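Local atomic coordinates of polyhedrin (Simulium ubiquitum cypovirus, PDB entry 5A9A), a protein that forms the crystalline matrix of cypovirus polyhedra, the microcrystalline occlusion bodies that probably shelter virus particles outside the insect host, and binds uridine 5'-triphosphate. Residues His75-Arg78 / His79-Phe82; Arg143-Lys146 / Gly147-Met151; Gly212-Ile215 / Asp216-Ala220. All blocks are in the same frame, centred on the assembly; numbering follows the deposited sequence.

Interaction 1. Residues His75-Arg78 / His79-Phe82. With UTP (uridine 5'-triphosphate), chain B.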
ATOM      1  N   HIS A  75     -10.011 -23.485  -3.932  1.00 43.04           N
ATOM      2  CA  HIS A  75     -11.117 -22.795  -4.589  1.00 39.84           C
ATOM      3  C   HIS A  75     -10.625 -21.676  -5.505  1.00 37.17           C
ATOM      4  O   HIS A  75     -11.416 -20.853  -5.966  1.00 30.82           O
ATOM      5  CB  HIS A  75     -12.072 -22.219  -3.542  1.00 43.29           C
ATOM      6  CG  HIS A  75     -12.536 -23.221  -2.531  1.00 49.41           C
ATOM      7  ND1 HIS A  75     -12.135 -23.192  -1.212  1.00 48.97           N
ATOM      8  CD2 HIS A  75     -13.364 -24.286  -2.647  1.00 48.36           C
ATOM      9  CE1 HIS A  75     -12.697 -24.194  -0.560  1.00 52.72           C
ATOM     10  NE2 HIS A  75     -13.448 -24.873  -1.408  1.00 55.23           N
ATOM     11  N   SER A  76      -9.323 -21.652  -5.773  1.00 37.57           N
ATOM     12  CA  SER A  76      -8.725 -20.583  -6.568  1.00 34.32           C
ATOM     13  C   SER A  76      -9.258 -20.572  -7.999  1.00 31.97           C
ATOM     14  O   SER A  76      -9.527 -19.510  -8.560  1.00 29.59           O
ATOM     15  CB  SER A  76      -7.198 -20.710  -6.577  1.00 39.51           C
ATOM     16  OG  SER A  76      -6.762 -21.824  -7.339  1.00 51.45           O
ATOM     17  N   ASN A  77      -9.416 -21.754  -8.585  1.00 31.95           N
ATOM     18  CA  ASN A  77      -9.872 -21.862  -9.966  1.00 31.33           C
ATOM     19  C   ASN A  77     -11.313 -21.383 -10.093  1.00 31.31           C
ATOM     20  O   ASN A  77     -11.650 -20.615 -10.996  1.00 22.37           O
ATOM     21  CB  ASN A  77      -9.752 -23.304 -10.457  1.00 36.41           C
ATOM     22  CG  ASN A  77      -9.432 -23.390 -11.937  1.00 45.23           C
ATOM     23  OD1 ASN A  77      -8.266 -23.333 -12.333  1.00 36.98           O
ATOM     24  ND2 ASN A  77     -10.465 -23.528 -12.763  1.00 46.40           N
ATOM     25  N   ARG A  78     -12.161 -21.847  -9.181  1.00 24.38           N
ATOM     26  CA  ARG A  78     -13.549 -21.416  -9.136  1.00 24.70           C
ATOM     27  C   ARG A  78     -13.641 -19.899  -9.015  1.00 22.37           C
ATOM     28  O   ARG A  78     -14.443 -19.257  -9.692  1.00 20.31           O
ATOM     29  CB  ARG A  78     -14.269 -22.065  -7.953  1.00 28.51           C
ATOM     30  CG  ARG A  78     -15.693 -21.570  -7.755  1.00 29.54           C
ATOM     31  CD  ARG A  78     -16.364 -22.263  -6.582  1.00 33.18           C
ATOM     32  NE  ARG A  78     -16.257 -23.716  -6.676  1.00 38.41           N
ATOM     33  CZ  ARG A  78     -17.008 -24.474  -7.468  1.00 39.51           C
ATOM     34  NH1 ARG A  78     -17.926 -23.923  -8.253  1.00 36.52           N
ATOM     35  NH2 ARG A  78     -16.835 -25.789  -7.483  1.00 45.48           N
ATOM     36  N   HIS A  79     -12.812 -19.329  -8.147  1.00 21.32           N
ATOM     37  CA  HIS A  79     -12.855 -17.896  -7.884  1.00 22.40           C
ATOM     38  C   HIS A  79     -12.280 -17.094  -9.051  1.00 21.07           C
ATOM     39  O   HIS A  79     -12.769 -16.010  -9.368  1.00 19.40           O
ATOM     40  CB  HIS A  79     -12.126 -17.574  -6.579  1.00 24.38           C
ATOM     41  CG  HIS A  79     -12.827 -18.089  -5.360  1.00 27.80           C
ATOM     42  ND1 HIS A  79     -12.214 -18.195  -4.131  1.00 31.13           N
ATOM     43  CD2 HIS A  79     -14.098 -18.525  -5.184  1.00 29.13           C
ATOM     44  CE1 HIS A  79     -13.074 -18.676  -3.252  1.00 31.99           C
ATOM     45  NE2 HIS A  79     -14.224 -18.886  -3.866  1.00 26.75           N
ATOM     46  N   LYS A  80     -11.249 -17.632  -9.694  1.00 21.58           N
ATOM     47  CA  LYS A  80     -10.692 -17.003 -10.885  1.00 20.30           C
ATOM     48  C   LYS A  80     -11.736 -16.913 -11.994  1.00 20.49           C
ATOM     49  O   LYS A  80     -11.906 -15.863 -12.616  1.00 18.74           O
ATOM     50  CB  LYS A  80      -9.477 -17.777 -11.399  1.00 21.21           C
ATOM     51  CG  LYS A  80      -8.906 -17.209 -12.693  1.00 24.93           C
ATOM     52  CD  LYS A  80      -7.678 -17.971 -13.155  1.00 29.19           C
ATOM     53  CE  LYS A  80      -8.047 -19.289 -13.810  1.00 36.16           C
ATOM     54  NZ  LYS A  80      -6.836 -20.075 -14.172  1.00 45.74           N
ATOM     55  N   GLU A  81     -12.429 -18.020 -12.246  1.00 18.72           N
ATOM     56  CA  GLU A  81     -13.397 -18.075 -13.334  1.00 18.90           C
ATOM     57  C   GLU A  81     -14.596 -17.180 -13.048  1.00 17.77           C
ATOM     58  O   GLU A  81     -15.117 -16.518 -13.946  1.00 16.53           O
ATOM     59  CB  GLU A  81     -13.865 -19.511 -13.571  1.00 19.81           C
ATOM     60  CG  GLU A  81     -12.762 -20.453 -14.010  1.00 20.65           C
ATOM     61  CD  GLU A  81     -12.050 -19.970 -15.260  1.00 23.65           C
ATOM     62  OE1 GLU A  81     -12.603 -19.103 -15.974  1.00 19.08           O
ATOM     63  OE2 GLU A  81     -10.935 -20.460 -15.529  1.00 27.55           O
ATOM     64  N   PHE A  82     -15.038 -17.159 -11.796  1.00 16.24           N
ATOM     65  CA  PHE A  82     -16.144 -16.288 -11.426  1.00 16.94           C
ATOM     66  C   PHE A  82     -15.720 -14.834 -11.625  1.00 16.79           C
ATOM     67  O   PHE A  82     -16.485 -14.019 -12.139  1.00 14.35           O
ATOM     68  CB  PHE A  82     -16.582 -16.524  -9.981  1.00 17.14           C
ATOM     69  CG  PHE A  82     -17.961 -16.005  -9.681  1.00 18.83           C
ATOM     70  CD1 PHE A  82     -18.159 -14.675  -9.333  1.00 16.88           C
ATOM     71  CD2 PHE A  82     -19.062 -16.843  -9.764  1.00 18.19           C
ATOM     72  CE1 PHE A  82     -19.430 -14.196  -9.062  1.00 18.16           C
ATOM     73  CE2 PHE A  82     -20.335 -16.370  -9.493  1.00 20.26           C
ATOM     74  CZ  PHE A  82     -20.519 -15.045  -9.142  1.00 19.35           C
TER
HETATM   75  PA  UTP B1245     -19.122 -29.190  -6.264  1.00 69.07           P
HETATM   76  O1A UTP B1245     -20.409 -28.890  -6.991  1.00 50.82           O
HETATM   77  O2A UTP B1245     -19.153 -29.792  -4.880  1.00 52.36           O
HETATM   78  O3A UTP B1245     -18.202 -30.120  -7.204  1.00 54.39           O
HETATM   79  O5' UTP B1245     -18.271 -27.830  -6.173  1.00 55.90           O
HETATM   80  PB  UTP B1245     -18.213 -29.985  -8.809  1.00 64.62           P
HETATM   81  O1B UTP B1245     -16.907 -30.542  -9.316  1.00 55.51           O
HETATM   82  O2B UTP B1245     -19.520 -30.536  -9.320  1.00 56.76           O
HETATM   83  O3B UTP B1245     -18.193 -28.397  -9.076  1.00 56.20           O
HETATM   84  PG  UTP B1245     -18.991 -27.743 -10.314  1.00 59.07           P
HETATM   85  O1G UTP B1245     -19.422 -28.935 -11.130  1.00 52.01           O
HETATM   86  O2G UTP B1245     -17.978 -26.858 -10.989  1.00 45.17           O
HETATM   87  O3G UTP B1245     -20.110 -26.997  -9.632  1.00 50.30           O
HETATM   88  C5' UTP B1245     -18.053 -27.183  -4.922  1.00 46.42           C
HETATM   89  C4' UTP B1245     -19.149 -26.154  -4.681  1.00 47.62           C
HETATM   90  O4' UTP B1245     -18.682 -25.057  -3.894  1.00 46.30           O
HETATM   91  C1' UTP B1245     -19.469 -23.912  -4.221  1.00 39.32           C
HETATM   92  C2' UTP B1245     -19.836 -24.064  -5.689  1.00 40.95           C
HETATM   93  O2' UTP B1245     -21.185 -23.661  -5.947  1.00 35.01           O
HETATM   94  C3' UTP B1245     -19.667 -25.548  -5.975  1.00 44.40           C
HETATM   95  O3' UTP B1245     -20.918 -26.137  -6.331  1.00 41.97           O
HETATM   96  N1  UTP B1245     -18.747 -22.672  -3.926  1.00 41.29           N
HETATM   97  C6  UTP B1245     -17.698 -22.693  -3.101  1.00 41.92           C
HETATM   98  C2  UTP B1245     -19.173 -21.449  -4.482  1.00 31.84           C
HETATM   99  O2  UTP B1245     -20.155 -21.424  -5.245  1.00 35.66           O
HETATM  100  N3  UTP B1245     -18.524 -20.316  -4.201  1.00 40.45           N
HETATM  101  C4  UTP B1245     -17.467 -20.318  -3.380  1.00 38.49           C
HETATM  102  O4  UTP B1245     -16.871 -19.251  -3.124  1.00 28.38           O
HETATM  103  C5  UTP B1245     -17.032 -21.510  -2.812  1.00 43.61           C
HETATM  104  O   HOH W   1      -6.608 -21.765 -11.197  1.00 34.83           O
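His75 lies against the ring of His79 one helical turn on. Its CB sits over the imidazole face, 4.0 Å from the centroid, as a CH-pi contact. The carbonyl O of His75 is over a face of the same ring and also takes the helix bond from His79 N at 3.0 Å, the first of four such i to i+4 bonds here. The His79 ring edge is turned to UTP: NE2 donates to uracil O4 at 2.8 Å, while ND1 is held by Asp71, a second-shell grip that fixes the ring's rotation.

Arg78 runs alongside the nucleotide. CG stands anti to the backbone N (chi1 175°) and the chain bends at chi3, which lays one guanidinium face over ribose C2' and C3'; CZ is 3.2 Å from UTP C3'. Arg78 NH2 comes closest at UTP O5', 2.8 Å away, and at the edge it gives a weak bond to UTP O3B at 3.3 Å.

All this belongs to the first two turns of helix 76-87, with His75 at the N-cap. Phe82 packs on the loop residues Ser94 and Leu99, while Lys80 rests on Met70 of the second subunit.

Interaction 2. Residues Arg143-Lys146 / Gly147-Met151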
ATOM      1  N   ARG A 143     -23.636   8.436  -5.613  1.00 20.83           N
ATOM      2  CA  ARG A 143     -24.217   7.369  -4.799  1.00 22.72           C
ATOM      3  C   ARG A 143     -23.338   7.058  -3.590  1.00 22.28           C
ATOM      4  O   ARG A 143     -23.563   6.077  -2.879  1.00 21.17           O
ATOM      5  CB  ARG A 143     -24.413   6.108  -5.641  1.00 28.13           C
ATOM      6  CG  ARG A 143     -25.391   6.289  -6.789  1.00 36.11           C
ATOM      7  CD  ARG A 143     -25.243   5.198  -7.840  1.00 46.37           C
ATOM      8  NE  ARG A 143     -26.244   4.143  -7.693  1.00 54.58           N
ATOM      9  CZ  ARG A 143     -26.015   2.950  -7.149  1.00 53.04           C
ATOM     10  NH1 ARG A 143     -24.809   2.632  -6.690  1.00 50.60           N
ATOM     11  NH2 ARG A 143     -26.999   2.063  -7.068  1.00 49.36           N
ATOM     12  N   CYS A 144     -22.337   7.899  -3.366  1.00 19.32           N
ATOM     13  CA  CYS A 144     -21.414   7.733  -2.253  1.00 19.34           C
ATOM     14  C   CYS A 144     -22.113   7.907  -0.907  1.00 18.52           C
ATOM     15  O   CYS A 144     -22.950   8.794  -0.751  1.00 19.15           O
ATOM     16  CB  CYS A 144     -20.286   8.761  -2.380  1.00 18.77           C
ATOM     17  SG  CYS A 144     -18.881   8.470  -1.305  1.00 19.13           S
ATOM     18  N   TYR A 145     -21.773   7.057   0.061  1.00 18.95           N
ATOM     19  CA  TYR A 145     -22.239   7.235   1.435  1.00 19.20           C
ATOM     20  C   TYR A 145     -21.444   8.352   2.103  1.00 19.22           C
ATOM     21  O   TYR A 145     -20.239   8.477   1.881  1.00 18.93           O
ATOM     22  CB  TYR A 145     -22.063   5.950   2.252  1.00 18.97           C
ATOM     23  CG  TYR A 145     -23.017   4.828   1.908  1.00 21.29           C
ATOM     24  CD1 TYR A 145     -22.779   3.989   0.825  1.00 23.32           C
ATOM     25  CD2 TYR A 145     -24.144   4.584   2.690  1.00 21.49           C
ATOM     26  CE1 TYR A 145     -23.648   2.952   0.519  1.00 23.92           C
ATOM     27  CE2 TYR A 145     -25.015   3.552   2.389  1.00 21.82           C
ATOM     28  CZ  TYR A 145     -24.762   2.738   1.308  1.00 23.16           C
ATOM     29  OH  TYR A 145     -25.623   1.706   1.010  1.00 24.54           O
ATOM     30  N   LYS A 146     -22.115   9.151   2.928  1.00 20.17           N
ATOM     31  CA  LYS A 146     -21.455  10.236   3.649  1.00 22.42           C
ATOM     32  C   LYS A 146     -21.530  10.002   5.159  1.00 18.92           C
ATOM     33  O   LYS A 146     -22.261   9.130   5.626  1.00 18.21           O
ATOM     34  CB  LYS A 146     -22.096  11.583   3.294  1.00 23.33           C
ATOM     35  CG  LYS A 146     -22.246  11.832   1.794  1.00 20.59           C
ATOM     36  CD  LYS A 146     -20.903  12.069   1.112  1.00 18.59           C
ATOM     37  CE  LYS A 146     -21.035  12.005  -0.406  1.00 17.21           C
ATOM     38  NZ  LYS A 146     -22.005  13.003  -0.948  1.00 14.61           N
ATOM     39  N   GLY A 147     -20.772  10.792   5.911  1.00 19.38           N
ATOM     40  CA  GLY A 147     -20.698  10.651   7.354  1.00 18.54           C
ATOM     41  C   GLY A 147     -22.040  10.718   8.060  1.00 19.64           C
ATOM     42  O   GLY A 147     -22.270  10.004   9.038  1.00 18.00           O
ATOM     43  N   SER A 148     -22.929  11.576   7.570  1.00 19.52           N
ATOM     44  CA  SER A 148     -24.221  11.786   8.215  1.00 23.03           C
ATOM     45  C   SER A 148     -25.166  10.620   7.953  1.00 25.96           C
ATOM     46  O   SER A 148     -26.266  10.569   8.503  1.00 25.32           O
ATOM     47  CB  SER A 148     -24.856  13.087   7.726  1.00 24.01           C
ATOM     48  OG  SER A 148     -25.067  13.058   6.324  1.00 22.50           O
ATOM     49  N   GLN A 149     -24.729   9.686   7.117  1.00 21.29           N
ATOM     50  CA  GLN A 149     -25.539   8.528   6.774  1.00 20.50           C
ATOM     51  C   GLN A 149     -25.167   7.341   7.655  1.00 19.18           C
ATOM     52  O   GLN A 149     -25.850   6.319   7.660  1.00 21.79           O
ATOM     53  CB  GLN A 149     -25.347   8.170   5.304  1.00 20.70           C
ATOM     54  CG  GLN A 149     -26.616   7.714   4.615  1.00 25.78           C
ATOM     55  CD  GLN A 149     -26.417   7.460   3.139  1.00 21.61           C
ATOM     56  OE1 GLN A 149     -25.694   8.189   2.465  1.00 23.12           O
ATOM     57  NE2 GLN A 149     -27.058   6.417   2.628  1.00 23.72           N
ATOM     58  N   MET A 150     -24.073   7.486   8.396  1.00 18.23           N
ATOM     59  CA  MET A 150     -23.663   6.474   9.355  1.00 20.22           C
ATOM     60  C   MET A 150     -24.404   6.718  10.660  1.00 25.01           C
ATOM     61  O   MET A 150     -24.464   7.846  11.148  1.00 23.93           O
ATOM     62  CB  MET A 150     -22.155   6.532   9.585  1.00 18.76           C
ATOM     63  CG  MET A 150     -21.338   6.491   8.302  1.00 17.64           C
ATOM     64  SD  MET A 150     -19.569   6.296   8.596  1.00 19.08           S
ATOM     65  CE  MET A 150     -19.531   4.700   9.416  1.00 22.71           C
ATOM     66  N   MET A 151     -24.974   5.657  11.218  1.00 21.12           N
ATOM     67  CA  MET A 151     -25.776   5.775  12.429  1.00 20.56           C
ATOM     68  C   MET A 151     -24.900   6.151  13.619  1.00 22.03           C
ATOM     69  O   MET A 151     -23.921   5.473  13.931  1.00 19.32           O
ATOM     70  CB  MET A 151     -26.525   4.468  12.686  1.00 20.08           C
ATOM     71  CG  MET A 151     -27.441   4.073  11.532  1.00 26.46           C
ATOM     72  SD  MET A 151     -28.201   2.452  11.715  1.00 27.20           S
ATOM     73  CE  MET A 151     -26.843   1.385  11.234  1.00 23.13           C
TER
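Lys146 and Gln149 are joined by the backbone hydrogen bond between 143-146 and 147-151: Gln149 N donates to Lys146 O at 2.9 Å, with an N-H...O angle of 153°. The donor stands well above the carbonyl plane, 52° out of it and not on a lone pair. A second bond of the same spacing follows at once, from Met150 N to Gly147 O at 3.2 Å. Together they wind the chain into the short 3-10 segment 147-149, and the Gly147 carbonyl is also gripped by the guanidinium NH1 of Arg158.

The side-chain contact is between Tyr145 and Gln149, and it is van der Waals in kind. The glutamine chain, extended beyond CG, reaches back along the turn and crosses the tyrosine at about a right angle. Its amide nitrogen approaches two ring carbons obliquely: NE2 lies 3.4 Å from Tyr145 CD2 and 3.5 Å from Tyr145 CE2. Ring and amide planes are 26° apart. On the other branch of the amide, OE1 comes to 3.7 Å from Tyr145 CA.

Further van der Waals contacts fall on the Lys146 carbonyl oxygen. Gln149 CB is 3.2 Å from Lys146 O, and Met150 CG touches that oxygen from further along the chain.

The turn carries the chain out of the short, weakly bonded edge strand 145-146, where Tyr145 pairs through its backbone with Val121 of strand 120-124, and into strand 151-152, where Met151 pairs with Phe159 of strand 157-163. Tyr145 also packs on Leu160 and Ile162, and Met150 on Arg158 and Leu160, so the connection bridges the edges of the four-stranded and six-stranded sheets.

Interaction 3. Residues Gly212-Ile215 / Asp216-Ala220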
ATOM      1  N   GLY A 212     -22.663 -13.133  18.581  1.00 16.55           N
ATOM      2  CA  GLY A 212     -22.290 -13.070  19.984  1.00 16.75           C
ATOM      3  C   GLY A 212     -20.801 -12.835  20.133  1.00 16.48           C
ATOM      4  O   GLY A 212     -20.370 -11.986  20.914  1.00 15.01           O
ATOM      5  N   ASP A 213     -20.012 -13.593  19.377  1.00 15.44           N
ATOM      6  CA  ASP A 213     -18.564 -13.441  19.378  1.00 15.31           C
ATOM      7  C   ASP A 213     -18.166 -12.068  18.837  1.00 16.68           C
ATOM      8  O   ASP A 213     -17.181 -11.473  19.279  1.00 15.91           O
ATOM      9  CB  ASP A 213     -17.918 -14.540  18.530  1.00 16.22           C
ATOM     10  CG  ASP A 213     -18.087 -15.924  19.139  1.00 19.24           C
ATOM     11  OD1 ASP A 213     -18.831 -16.048  20.135  1.00 23.25           O
ATOM     12  OD2 ASP A 213     -17.485 -16.888  18.622  1.00 17.91           O
ATOM     13  N   LEU A 214     -18.935 -11.571  17.875  1.00 16.30           N
ATOM     14  CA  LEU A 214     -18.660 -10.271  17.272  1.00 17.04           C
ATOM     15  C   LEU A 214     -18.928  -9.138  18.260  1.00 16.16           C
ATOM     16  O   LEU A 214     -18.112  -8.230  18.408  1.00 16.36           O
ATOM     17  CB  LEU A 214     -19.500 -10.080  16.009  1.00 16.77           C
ATOM     18  CG  LEU A 214     -19.382  -8.718  15.320  1.00 17.09           C
ATOM     19  CD1 LEU A 214     -17.927  -8.379  15.015  1.00 15.70           C
ATOM     20  CD2 LEU A 214     -20.213  -8.703  14.048  1.00 16.43           C
ATOM     21  N   ILE A 215     -20.072  -9.193  18.935  1.00 15.40           N
ATOM     22  CA  ILE A 215     -20.402  -8.187  19.940  1.00 18.13           C
ATOM     23  C   ILE A 215     -19.311  -8.154  21.001  1.00 16.68           C
ATOM     24  O   ILE A 215     -18.883  -7.086  21.439  1.00 16.94           O
ATOM     25  CB  ILE A 215     -21.755  -8.473  20.619  1.00 17.97           C
ATOM     26  CG1 ILE A 215     -22.901  -8.343  19.614  1.00 18.68           C
ATOM     27  CG2 ILE A 215     -21.984  -7.509  21.769  1.00 14.88           C
ATOM     28  CD1 ILE A 215     -24.244  -8.794  20.160  1.00 17.07           C
ATOM     29  N   ASP A 216     -18.863  -9.337  21.407  1.00 15.55           N
ATOM     30  CA  ASP A 216     -17.795  -9.460  22.394  1.00 16.47           C
ATOM     31  C   ASP A 216     -16.522  -8.749  21.924  1.00 16.54           C
ATOM     32  O   ASP A 216     -15.884  -8.023  22.691  1.00 15.04           O
ATOM     33  CB  ASP A 216     -17.513 -10.941  22.671  1.00 16.44           C
ATOM     34  CG  ASP A 216     -16.585 -11.153  23.850  1.00 20.25           C
ATOM     35  OD1 ASP A 216     -15.352 -11.097  23.660  1.00 18.20           O
ATOM     36  OD2 ASP A 216     -17.088 -11.391  24.969  1.00 22.54           O
ATOM     37  N   TYR A 217     -16.158  -8.956  20.660  1.00 14.50           N
ATOM     38  CA  TYR A 217     -14.972  -8.321  20.083  1.00 16.14           C
ATOM     39  C   TYR A 217     -15.100  -6.800  20.084  1.00 15.42           C
ATOM     40  O   TYR A 217     -14.189  -6.087  20.502  1.00 15.11           O
ATOM     41  CB  TYR A 217     -14.753  -8.816  18.652  1.00 15.29           C
ATOM     42  CG  TYR A 217     -13.542  -8.219  17.956  1.00 15.69           C
ATOM     43  CD1 TYR A 217     -12.291  -8.816  18.062  1.00 16.59           C
ATOM     44  CD2 TYR A 217     -13.656  -7.072  17.178  1.00 16.15           C
ATOM     45  CE1 TYR A 217     -11.185  -8.282  17.423  1.00 18.13           C
ATOM     46  CE2 TYR A 217     -12.556  -6.529  16.538  1.00 16.92           C
ATOM     47  CZ  TYR A 217     -11.325  -7.138  16.663  1.00 19.18           C
ATOM     48  OH  TYR A 217     -10.225  -6.606  16.027  1.00 19.63           O
ATOM     49  N   MET A 218     -16.236  -6.308  19.608  1.00 15.15           N
ATOM     50  CA  MET A 218     -16.446  -4.870  19.496  1.00 15.72           C
ATOM     51  C   MET A 218     -16.413  -4.209  20.877  1.00 15.64           C
ATOM     52  O   MET A 218     -15.875  -3.115  21.044  1.00 16.19           O
ATOM     53  CB  MET A 218     -17.767  -4.582  18.780  1.00 16.53           C
ATOM     54  CG  MET A 218     -17.825  -5.153  17.365  1.00 16.50           C
ATOM     55  SD  MET A 218     -16.513  -4.527  16.289  1.00 13.44           S
ATOM     56  CE  MET A 218     -17.093  -2.854  15.991  1.00 16.30           C
ATOM     57  N   GLN A 219     -16.980  -4.886  21.867  1.00 15.17           N
ATOM     58  CA  GLN A 219     -16.964  -4.385  23.235  1.00 14.87           C
ATOM     59  C   GLN A 219     -15.568  -4.473  23.856  1.00 15.75           C
ATOM     60  O   GLN A 219     -15.176  -3.608  24.643  1.00 16.85           O
ATOM     61  CB  GLN A 219     -17.995  -5.132  24.086  1.00 15.95           C
ATOM     62  CG  GLN A 219     -19.427  -4.815  23.675  1.00 15.09           C
ATOM     63  CD  GLN A 219     -20.472  -5.475  24.550  1.00 15.84           C
ATOM     64  OE1 GLN A 219     -20.252  -6.552  25.104  1.00 14.80           O
ATOM     65  NE2 GLN A 219     -21.626  -4.828  24.675  1.00 15.67           N
ATOM     66  N   ALA A 220     -14.815  -5.508  23.498  1.00 14.91           N
ATOM     67  CA  ALA A 220     -13.447  -5.656  23.980  1.00 16.28           C
ATOM     68  C   ALA A 220     -12.536  -4.566  23.416  1.00 17.12           C
ATOM     69  O   ALA A 220     -11.696  -4.017  24.131  1.00 15.48           O
ATOM     70  CB  ALA A 220     -12.902  -7.030  23.619  1.00 15.53           C
TER
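Helix 211-221 supplies this contact, two successive turns of regular alpha-helix held by i to i+4 bonds. Asp216 N, Tyr217 N, Met218 N and Gln219 N donate in order to the carbonyls of Gly212, Asp213, Leu214 and Ile215. The straightest is Met218 N to Leu214 O, 2.9 Å long with an N-H...O angle of 167°, and its donor lies close to the extension of the carbonyl bond. The first, from Asp216 N to Gly212 O, is 3.1 Å.

Two pairs of side chains, each one turn apart, lie side by side and point the same way. In the first, Leu214 sends CD1 to 4.0 Å from Met218 CG, an apolar contact on the buried face of the helix. Met218 then folds at chi2 (-59°) and chi3 (-73°), bringing SD into the plane of the Tyr217 ring at its edge; Met218 CG also rests 3.3 Å from Leu214 O.

In the second pair, the methyl CG2 of Ile215 lies alongside the Gln219 amide, 3.8 Å from Gln219 CD. Ile215 CG2 stands anti to the backbone N, which directs that branch along the helix to the next turn. Beyond the methyl, Gln219 NE2 donates to the backbone O of Asp233, tying the amide end of the Gln219 side chain to strand 232-234.

The buried side settles on the six-stranded sheet: Leu214 and Tyr217 pack on Leu49 of strand 47-54 and on Leu208 of strand 201-208. Leu214, Ile215 and Met218 meet Tyr225 of strand 225-226, and Asp213 and Asp216 pack on His91 of the third subunit.

Overall arrangement
From the N terminus the three contacts come strictly in series; none nests in or crosses another, and each is local, within a continuous stretch. Interaction 1 opens helix 76-87, lining the UTP pocket, its centre about 28 Å from the centre of the chain. Interaction 2 closes the short turn between strands 145-146 and 151-152, joining an edge of the four-stranded sheet to an edge of the six-stranded one. Interaction 3 lies within helix 211-221, which packs on that six-stranded sheet, over strands 47-54 and 201-208. Interactions 2 and 3 come nearest, about 10 Å between closest atoms; interaction 1 stays about 18 Å from interaction 2 and about 21 Å from interaction 3.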